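Local atomic coordinates of hypothetical protein (Staphylococcus aureus subsp. aureus, PDB entry 1QYI), a protein that is of unknown function but belongs to the haloacid dehalogenase (HAD) superfamily and is probably a hydrolase, with a large helical insertion joined to its Rossmann-like core. Residues E16-V21 with E183-S188; A23-E28 with D79-V84. All blocks are in the same frame, centred on the assembly; numbering follows the deposited sequence.

Contact 1 (E16-V21 with E183-S188)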
ATOM      1  N   GLU A  16      -2.416  -6.867  -3.385  1.00 27.14           N
ATOM      2  CA  GLU A  16      -1.388  -7.853  -3.727  1.00 25.75           C
ATOM      3  C   GLU A  16      -0.194  -7.307  -4.502  1.00 26.44           C
ATOM      4  O   GLU A  16       0.959  -7.575  -4.151  1.00 26.30           O
ATOM      5  CB  GLU A  16      -2.011  -8.999  -4.532  1.00 26.32           C
ATOM      6  CG  GLU A  16      -2.929  -9.903  -3.719  1.00 26.54           C
ATOM      7  CD  GLU A  16      -2.200 -10.579  -2.569  1.00 25.47           C
ATOM      8  OE1 GLU A  16      -1.179 -11.262  -2.812  1.00 23.66           O
ATOM      9  OE2 GLU A  16      -2.655 -10.435  -1.419  1.00 25.81           O
ATOM     10  N   ARG A  17      -0.473  -6.555  -5.564  1.00 26.22           N
ATOM     11  CA  ARG A  17       0.572  -5.987  -6.402  1.00 26.12           C
ATOM     12  C   ARG A  17       1.563  -5.183  -5.562  1.00 26.62           C
ATOM     13  O   ARG A  17       2.747  -5.129  -5.884  1.00 23.59           O
ATOM     14  CB  ARG A  17      -0.046  -5.091  -7.476  1.00 26.05           C
ATOM     15  CG  ARG A  17       0.651  -5.153  -8.826  1.00 26.86           C
ATOM     16  CD  ARG A  17       0.104  -6.277  -9.706  1.00 26.02           C
ATOM     17  NE  ARG A  17       0.998  -7.431  -9.783  1.00 27.65           N
ATOM     18  CZ  ARG A  17       1.043  -8.279 -10.815  1.00 27.03           C
ATOM     19  NH1 ARG A  17       0.250  -8.108 -11.861  1.00 26.00           N
ATOM     20  NH2 ARG A  17       1.887  -9.299 -10.809  1.00 26.52           N
ATOM     21  N   CYS A  18       1.076  -4.554  -4.491  1.00 28.66           N
ATOM     22  CA  CYS A  18       1.954  -3.780  -3.626  1.00 29.12           C
ATOM     23  C   CYS A  18       3.013  -4.715  -3.062  1.00 29.33           C
ATOM     24  O   CYS A  18       4.212  -4.423  -3.132  1.00 31.67           O
ATOM     25  CB  CYS A  18       1.168  -3.128  -2.480  1.00 30.65           C
ATOM     26  SG  CYS A  18       0.195  -1.660  -2.956  1.00 31.19           S
ATOM     27  N   PHE A  19       2.571  -5.846  -2.519  1.00 25.87           N
ATOM     28  CA  PHE A  19       3.489  -6.830  -1.949  1.00 25.33           C
ATOM     29  C   PHE A  19       4.422  -7.368  -3.046  1.00 26.98           C
ATOM     30  O   PHE A  19       5.582  -7.706  -2.779  1.00 28.84           O
ATOM     31  CB  PHE A  19       2.692  -7.968  -1.300  1.00 23.41           C
ATOM     32  CG  PHE A  19       1.582  -7.492  -0.393  1.00 22.96           C
ATOM     33  CD1 PHE A  19       1.813  -6.498   0.559  1.00 22.41           C
ATOM     34  CD2 PHE A  19       0.306  -8.041  -0.488  1.00 20.84           C
ATOM     35  CE1 PHE A  19       0.794  -6.060   1.398  1.00 22.34           C
ATOM     36  CE2 PHE A  19      -0.720  -7.608   0.348  1.00 21.98           C
ATOM     37  CZ  PHE A  19      -0.477  -6.614   1.296  1.00 21.71           C
ATOM     38  N   ASP A  20       3.907  -7.443  -4.273  1.00 26.13           N
ATOM     39  CA  ASP A  20       4.687  -7.891  -5.422  1.00 23.56           C
ATOM     40  C   ASP A  20       5.803  -6.872  -5.645  1.00 22.54           C
ATOM     41  O   ASP A  20       6.985  -7.203  -5.576  1.00 24.97           O
ATOM     42  CB  ASP A  20       3.824  -7.927  -6.689  1.00 22.64           C
ATOM     43  CG  ASP A  20       3.076  -9.224  -6.866  1.00 21.61           C
ATOM     44  OD1 ASP A  20       2.978 -10.036  -5.908  1.00 19.83           O
ATOM     45  OD2 ASP A  20       2.564  -9.418  -7.989  1.00 22.64           O
ATOM     46  N   VAL A  21       5.424  -5.628  -5.918  1.00 21.39           N
ATOM     47  CA  VAL A  21       6.421  -4.598  -6.159  1.00 20.89           C
ATOM     48  C   VAL A  21       7.381  -4.558  -4.974  1.00 21.73           C
ATOM     49  O   VAL A  21       8.594  -4.464  -5.160  1.00 19.62           O
ATOM     50  CB  VAL A  21       5.788  -3.215  -6.378  1.00 20.38           C
ATOM     51  CG1 VAL A  21       6.877  -2.177  -6.584  1.00 19.14           C
ATOM     52  CG2 VAL A  21       4.877  -3.266  -7.600  1.00 17.86           C
ATOM     53  N   GLU A 183       9.098   3.734  -8.762  1.00 18.88           N
ATOM     54  CA  GLU A 183       9.280   3.644 -10.203  1.00 18.61           C
ATOM     55  C   GLU A 183       8.698   2.317 -10.674  1.00 18.44           C
ATOM     56  O   GLU A 183       8.053   2.237 -11.720  1.00 17.61           O
ATOM     57  CB  GLU A 183      10.756   3.747 -10.588  1.00 17.81           C
ATOM     58  CG  GLU A 183      10.948   4.680 -11.756  1.00 20.47           C
ATOM     59  CD  GLU A 183      12.368   4.723 -12.278  1.00 22.38           C
ATOM     60  OE1 GLU A 183      13.287   5.029 -11.489  1.00 25.45           O
ATOM     61  OE2 GLU A 183      12.557   4.459 -13.484  1.00 22.46           O
ATOM     62  N   TRP A 184       8.930   1.277  -9.883  1.00 20.00           N
ATOM     63  CA  TRP A 184       8.401  -0.043 -10.175  1.00 21.28           C
ATOM     64  C   TRP A 184       6.878   0.057 -10.303  1.00 22.01           C
ATOM     65  O   TRP A 184       6.289  -0.421 -11.269  1.00 21.37           O
ATOM     66  CB  TRP A 184       8.754  -0.993  -9.033  1.00 22.55           C
ATOM     67  CG  TRP A 184       9.945  -1.892  -9.287  1.00 20.82           C
ATOM     68  CD1 TRP A 184      10.923  -2.235  -8.399  1.00 18.22           C
ATOM     69  CD2 TRP A 184      10.205  -2.639 -10.483  1.00 21.05           C
ATOM     70  NE1 TRP A 184      11.771  -3.162  -8.969  1.00 22.10           N
ATOM     71  CE2 TRP A 184      11.347  -3.434 -10.237  1.00 20.65           C
ATOM     72  CE3 TRP A 184       9.567  -2.730 -11.727  1.00 23.00           C
ATOM     73  CZ2 TRP A 184      11.878  -4.290 -11.195  1.00 20.51           C
ATOM     74  CZ3 TRP A 184      10.093  -3.582 -12.681  1.00 22.50           C
ATOM     75  CH2 TRP A 184      11.239  -4.362 -12.401  1.00 23.57           C
ATOM     76  N   TYR A 185       6.254   0.707  -9.326  1.00 22.49           N
ATOM     77  CA  TYR A 185       4.809   0.851  -9.303  1.00 23.82           C
ATOM     78  C   TYR A 185       4.225   1.862 -10.289  1.00 23.35           C
ATOM     79  O   TYR A 185       3.469   1.484 -11.186  1.00 23.01           O
ATOM     80  CB  TYR A 185       4.354   1.192  -7.884  1.00 27.01           C
ATOM     81  CG  TYR A 185       2.905   0.860  -7.576  1.00 30.59           C
ATOM     82  CD1 TYR A 185       1.862   1.670  -8.028  1.00 31.86           C
ATOM     83  CD2 TYR A 185       2.582  -0.263  -6.816  1.00 33.23           C
ATOM     84  CE1 TYR A 185       0.531   1.367  -7.721  1.00 33.92           C
ATOM     85  CE2 TYR A 185       1.267  -0.575  -6.507  1.00 34.61           C
ATOM     86  CZ  TYR A 185       0.249   0.242  -6.956  1.00 35.11           C
ATOM     87  OH  TYR A 185      -1.045  -0.059  -6.613  1.00 37.48           O
ATOM     88  N   LEU A 186       4.553   3.140 -10.124  1.00 21.66           N
ATOM     89  CA  LEU A 186       4.013   4.172 -11.014  1.00 20.82           C
ATOM     90  C   LEU A 186       4.579   4.099 -12.423  1.00 21.44           C
ATOM     91  O   LEU A 186       3.931   4.525 -13.382  1.00 23.43           O
ATOM     92  CB  LEU A 186       4.294   5.563 -10.446  1.00 17.16           C
ATOM     93  CG  LEU A 186       3.934   5.794  -8.976  1.00 17.51           C
ATOM     94  CD1 LEU A 186       4.550   7.103  -8.517  1.00 11.81           C
ATOM     95  CD2 LEU A 186       2.418   5.796  -8.783  1.00  8.23           C
ATOM     96  N   GLY A 187       5.780   3.550 -12.552  1.00 22.54           N
ATOM     97  CA  GLY A 187       6.409   3.490 -13.856  1.00 25.09           C
ATOM     98  C   GLY A 187       7.249   4.748 -14.014  1.00 27.25           C
ATOM     99  O   GLY A 187       7.008   5.736 -13.331  1.00 28.40           O
ATOM    100  N   SER A 188       8.232   4.719 -14.904  1.00 28.42           N
ATOM    101  CA  SER A 188       9.119   5.857 -15.120  1.00 29.09           C
ATOM    102  C   SER A 188       8.417   7.193 -15.343  1.00 29.39           C
ATOM    103  O   SER A 188       8.720   8.179 -14.668  1.00 30.05           O
ATOM    104  CB  SER A 188      10.036   5.570 -16.308  1.00 31.20           C
ATOM    105  OG  SER A 188      10.883   4.461 -16.032  1.00 34.61           O
TER
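Val-21 sets its two methyls against neighbouring residues of the other helix, CG1 reaching Trp-184 CB at 3.3 Å and CG2 reaching Tyr-185 CD2 at 3.9 Å. With CG1 anti to the backbone N (chi1 178°) and CG2 anti to the carbonyl carbon, the methyls spread apart, one to each partner. The Val-21 side chain passes that of Trp-184 at a slant and meets that of Tyr-185 at about a right angle. One turn earlier, Cys-18 places its SG 3.9 Å from Tyr-185 CE2, an oblique sulfur-aromatic contact with the sulfur 63° off the ring normal. Small cysteine and compact valine suit this side of the helix, where both meet the tyrosine ring obliquely. Trp-184 gives its CB here, while its indole forms a cation-pi pair with Lys-204. Beside the apolar patch, Arg-17 NE and NH2 both bond Asp-20 OD2, the latter at 2.9 Å, and OD1 pairs with Arg-56. The axes of segments 16-21 and 183-188 approach to 10.2 Å at an angle of 100°. Helix 16-31 thus crosses helix 172-195, touching Tyr-181 there too, while helix 49-60 packs on Arg-17 and Asp-20, and helix 77-93 meets Cys-18 and Phe-19.

Contact 2 (A23-E28 with D79-V84)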
ATOM      1  N   ALA A  23       8.372  -6.944  -3.159  1.00 21.57           N
ATOM      2  CA  ALA A  23       9.307  -8.062  -3.354  1.00 20.52           C
ATOM      3  C   ALA A  23      10.319  -7.751  -4.460  1.00 19.11           C
ATOM      4  O   ALA A  23      11.519  -7.946  -4.280  1.00 18.35           O
ATOM      5  CB  ALA A  23       8.543  -9.343  -3.696  1.00 20.36           C
ATOM      6  N   LEU A  24       9.826  -7.283  -5.604  1.00 20.22           N
ATOM      7  CA  LEU A  24      10.695  -6.930  -6.727  1.00 20.42           C
ATOM      8  C   LEU A  24      11.701  -5.862  -6.336  1.00 19.42           C
ATOM      9  O   LEU A  24      12.813  -5.820  -6.854  1.00 18.95           O
ATOM     10  CB  LEU A  24       9.882  -6.406  -7.910  1.00 21.32           C
ATOM     11  CG  LEU A  24       9.158  -7.409  -8.796  1.00 23.46           C
ATOM     12  CD1 LEU A  24       8.749  -6.705 -10.088  1.00 23.32           C
ATOM     13  CD2 LEU A  24      10.090  -8.575  -9.111  1.00 24.87           C
ATOM     14  N   THR A  25      11.308  -4.984  -5.425  1.00 20.46           N
ATOM     15  CA  THR A  25      12.213  -3.928  -5.006  1.00 19.17           C
ATOM     16  C   THR A  25      13.430  -4.527  -4.325  1.00 18.59           C
ATOM     17  O   THR A  25      14.564  -4.301  -4.755  1.00 19.04           O
ATOM     18  CB  THR A  25      11.514  -2.955  -4.074  1.00 16.51           C
ATOM     19  OG1 THR A  25      10.509  -2.259  -4.820  1.00 18.44           O
ATOM     20  CG2 THR A  25      12.500  -1.950  -3.515  1.00 14.08           C
ATOM     21  N   VAL A  26      13.190  -5.304  -3.278  1.00 17.24           N
ATOM     22  CA  VAL A  26      14.263  -5.954  -2.541  1.00 16.10           C
ATOM     23  C   VAL A  26      15.149  -6.745  -3.505  1.00 16.57           C
ATOM     24  O   VAL A  26      16.380  -6.655  -3.466  1.00 18.11           O
ATOM     25  CB  VAL A  26      13.670  -6.902  -1.479  1.00 16.51           C
ATOM     26  CG1 VAL A  26      14.768  -7.460  -0.591  1.00 15.65           C
ATOM     27  CG2 VAL A  26      12.641  -6.158  -0.651  1.00 10.45           C
ATOM     28  N   TYR A  27      14.513  -7.499  -4.393  1.00 15.81           N
ATOM     29  CA  TYR A  27      15.244  -8.309  -5.364  1.00 14.52           C
ATOM     30  C   TYR A  27      16.099  -7.461  -6.333  1.00 14.11           C
ATOM     31  O   TYR A  27      17.249  -7.791  -6.606  1.00 13.38           O
ATOM     32  CB  TYR A  27      14.246  -9.205  -6.124  1.00 14.12           C
ATOM     33  CG  TYR A  27      14.851 -10.420  -6.803  1.00 15.84           C
ATOM     34  CD1 TYR A  27      15.562 -11.388  -6.076  1.00 17.51           C
ATOM     35  CD2 TYR A  27      14.711 -10.604  -8.177  1.00 15.98           C
ATOM     36  CE1 TYR A  27      16.119 -12.508  -6.716  1.00 18.17           C
ATOM     37  CE2 TYR A  27      15.254 -11.708  -8.823  1.00 16.58           C
ATOM     38  CZ  TYR A  27      15.958 -12.652  -8.102  1.00 18.78           C
ATOM     39  OH  TYR A  27      16.522 -13.711  -8.780  1.00 17.12           O
ATOM     40  N   GLU A  28      15.555  -6.366  -6.848  1.00 13.82           N
ATOM     41  CA  GLU A  28      16.332  -5.537  -7.757  1.00 15.29           C
ATOM     42  C   GLU A  28      17.502  -4.875  -7.050  1.00 17.48           C
ATOM     43  O   GLU A  28      18.550  -4.629  -7.646  1.00 20.49           O
ATOM     44  CB  GLU A  28      15.480  -4.444  -8.361  1.00 14.71           C
ATOM     45  CG  GLU A  28      16.137  -3.779  -9.548  1.00 13.35           C
ATOM     46  CD  GLU A  28      15.496  -2.462  -9.885  1.00 14.15           C
ATOM     47  OE1 GLU A  28      14.281  -2.293  -9.592  1.00 11.47           O
ATOM     48  OE2 GLU A  28      16.210  -1.602 -10.455  1.00 14.31           O
ATOM     49  N   ASP A  79       8.285   0.660   4.277  1.00 24.96           N
ATOM     50  CA  ASP A  79       8.977   0.199   5.472  1.00 25.79           C
ATOM     51  C   ASP A  79       9.311  -1.293   5.411  1.00 25.19           C
ATOM     52  O   ASP A  79      10.434  -1.696   5.731  1.00 24.07           O
ATOM     53  CB  ASP A  79       8.148   0.491   6.726  1.00 26.98           C
ATOM     54  CG  ASP A  79       7.971   1.981   6.981  1.00 29.88           C
ATOM     55  OD1 ASP A  79       8.984   2.712   7.020  1.00 27.47           O
ATOM     56  OD2 ASP A  79       6.811   2.422   7.146  1.00 32.67           O
HETATM   57  N   MSE A  80       8.344  -2.104   4.990  1.00 24.62           N
HETATM   58  CA  MSE A  80       8.550  -3.546   4.903  1.00 27.93           C
HETATM   59  C   MSE A  80       9.718  -3.957   4.000  1.00 26.49           C
HETATM   60  O   MSE A  80      10.600  -4.707   4.420  1.00 24.27           O
HETATM   61  CB  MSE A  80       7.276  -4.242   4.422  1.00 31.97           C
HETATM   62  CG  MSE A  80       6.084  -4.050   5.330  1.00 37.86           C
HETATM   63 SE   MSE A  80       4.618  -5.199   4.844  1.00 46.69          SE
HETATM   64  CE  MSE A  80       4.644  -4.918   2.911  1.00 44.79           C
ATOM     65  N   LEU A  81       9.714  -3.475   2.762  1.00 26.50           N
ATOM     66  CA  LEU A  81      10.772  -3.807   1.826  1.00 26.92           C
ATOM     67  C   LEU A  81      12.112  -3.279   2.335  1.00 26.93           C
ATOM     68  O   LEU A  81      13.154  -3.882   2.093  1.00 27.59           O
ATOM     69  CB  LEU A  81      10.454  -3.232   0.447  1.00 25.93           C
ATOM     70  CG  LEU A  81      10.401  -1.714   0.279  1.00 25.76           C
ATOM     71  CD1 LEU A  81      11.813  -1.160   0.094  1.00 25.40           C
ATOM     72  CD2 LEU A  81       9.556  -1.375  -0.955  1.00 24.25           C
ATOM     73  N   PHE A  82      12.090  -2.154   3.043  1.00 26.39           N
ATOM     74  CA  PHE A  82      13.325  -1.593   3.578  1.00 25.86           C
ATOM     75  C   PHE A  82      13.945  -2.510   4.631  1.00 24.97           C
ATOM     76  O   PHE A  82      15.128  -2.822   4.549  1.00 24.45           O
ATOM     77  CB  PHE A  82      13.070  -0.216   4.203  1.00 26.58           C
ATOM     78  CG  PHE A  82      14.280   0.381   4.887  1.00 25.96           C
ATOM     79  CD1 PHE A  82      15.339   0.896   4.140  1.00 24.70           C
ATOM     80  CD2 PHE A  82      14.348   0.444   6.281  1.00 25.46           C
ATOM     81  CE1 PHE A  82      16.440   1.471   4.764  1.00 24.91           C
ATOM     82  CE2 PHE A  82      15.448   1.018   6.919  1.00 25.90           C
ATOM     83  CZ  PHE A  82      16.499   1.536   6.157  1.00 24.93           C
ATOM     84  N   ILE A  83      13.152  -2.922   5.623  1.00 24.27           N
ATOM     85  CA  ILE A  83      13.645  -3.791   6.694  1.00 23.61           C
ATOM     86  C   ILE A  83      14.156  -5.123   6.146  1.00 22.82           C
ATOM     87  O   ILE A  83      15.218  -5.606   6.544  1.00 24.21           O
ATOM     88  CB  ILE A  83      12.543  -4.052   7.792  1.00 24.22           C
ATOM     89  CG1 ILE A  83      12.856  -3.263   9.074  1.00 24.76           C
ATOM     90  CG2 ILE A  83      12.513  -5.520   8.201  1.00 23.22           C
ATOM     91  CD1 ILE A  83      12.768  -1.753   8.956  1.00 22.86           C
ATOM     92  N   VAL A  84      13.404  -5.709   5.226  1.00 21.98           N
ATOM     93  CA  VAL A  84      13.780  -6.981   4.616  1.00 22.56           C
ATOM     94  C   VAL A  84      15.103  -6.851   3.852  1.00 22.63           C
ATOM     95  O   VAL A  84      15.942  -7.748   3.883  1.00 22.88           O
ATOM     96  CB  VAL A  84      12.666  -7.473   3.653  1.00 21.78           C
ATOM     97  CG1 VAL A  84      13.178  -8.610   2.781  1.00 20.77           C
ATOM     98  CG2 VAL A  84      11.461  -7.932   4.471  1.00 18.06           C
TER
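Leu-81 enters the interface beside Thr-25 and Val-26: its CB meets Val-26 and both of its methyls meet Thr-25. CB lies 3.8 Å from Val-26 CG2, the two side chains sliding past each other in opposite directions. CG is set between the backbone N and the carbonyl carbon (chi1 65°), a rotamer uncommon in helices, which turns the branch toward Thr-25. There CD1 meets Thr-25 CG2 at 3.8 Å, while CD2 lies close to both that methyl and Thr-25 CB, the latter at 4.0 Å. Beyond them, Leu-81 also packs on Ala-177 and Tyr-181 of helix 172-195.

Threonine can line such an apolar side because its hydroxyl is occupied within its own helix: OG1 hydrogen-bonds the carbonyl O of Val-21, one turn back, leaving CG2 for the leucine. Segments 23-28 and 79-84 run in roughly the same direction, crossing at -32° with a closest approach of 9.1 Å between their axes. Both belong to the helical region inserted between strands 3-6 and 233-237 of the parallel sheet, a position consistent with a C1-type cap, as in other HAD proteins.

Val-26 faces the partner helix where the backbones come nearest, its CA 6.0 Å from that of Leu-81, a place that suits short, beta-branched valine. Its CG2 also makes a van der Waals contact with the backbone carbonyl, 3.6 Å from Leu-81 O. The other methyl, CG1, anti to the backbone N, touches Val-84 CG1 at 3.9 Å, and these two beta-branched side chains cross at about a right angle.

Overall arrangement
Both contacts are buried and use helix 16-31, whose N-terminal part crosses helix 172-195 nearly perpendicularly in contact 1 and whose middle runs at a small angle beside helix 77-93 in contact 2. The contact centres are about 11 Å apart, and the stretch of chain between the segments of contact 1 contains both segments of contact 2. Contact 1, its centre about 10 Å from the centre of the chain against about 13 Å for contact 2, mixes aromatic rings and sulfur with an adjoining network of charges; contact 2 is carried mainly by aliphatic methyls. Trp-184 links the two, its CD1 lying 3.6 Å from Thr-25 OG1, and Phe-19 touches Met-80.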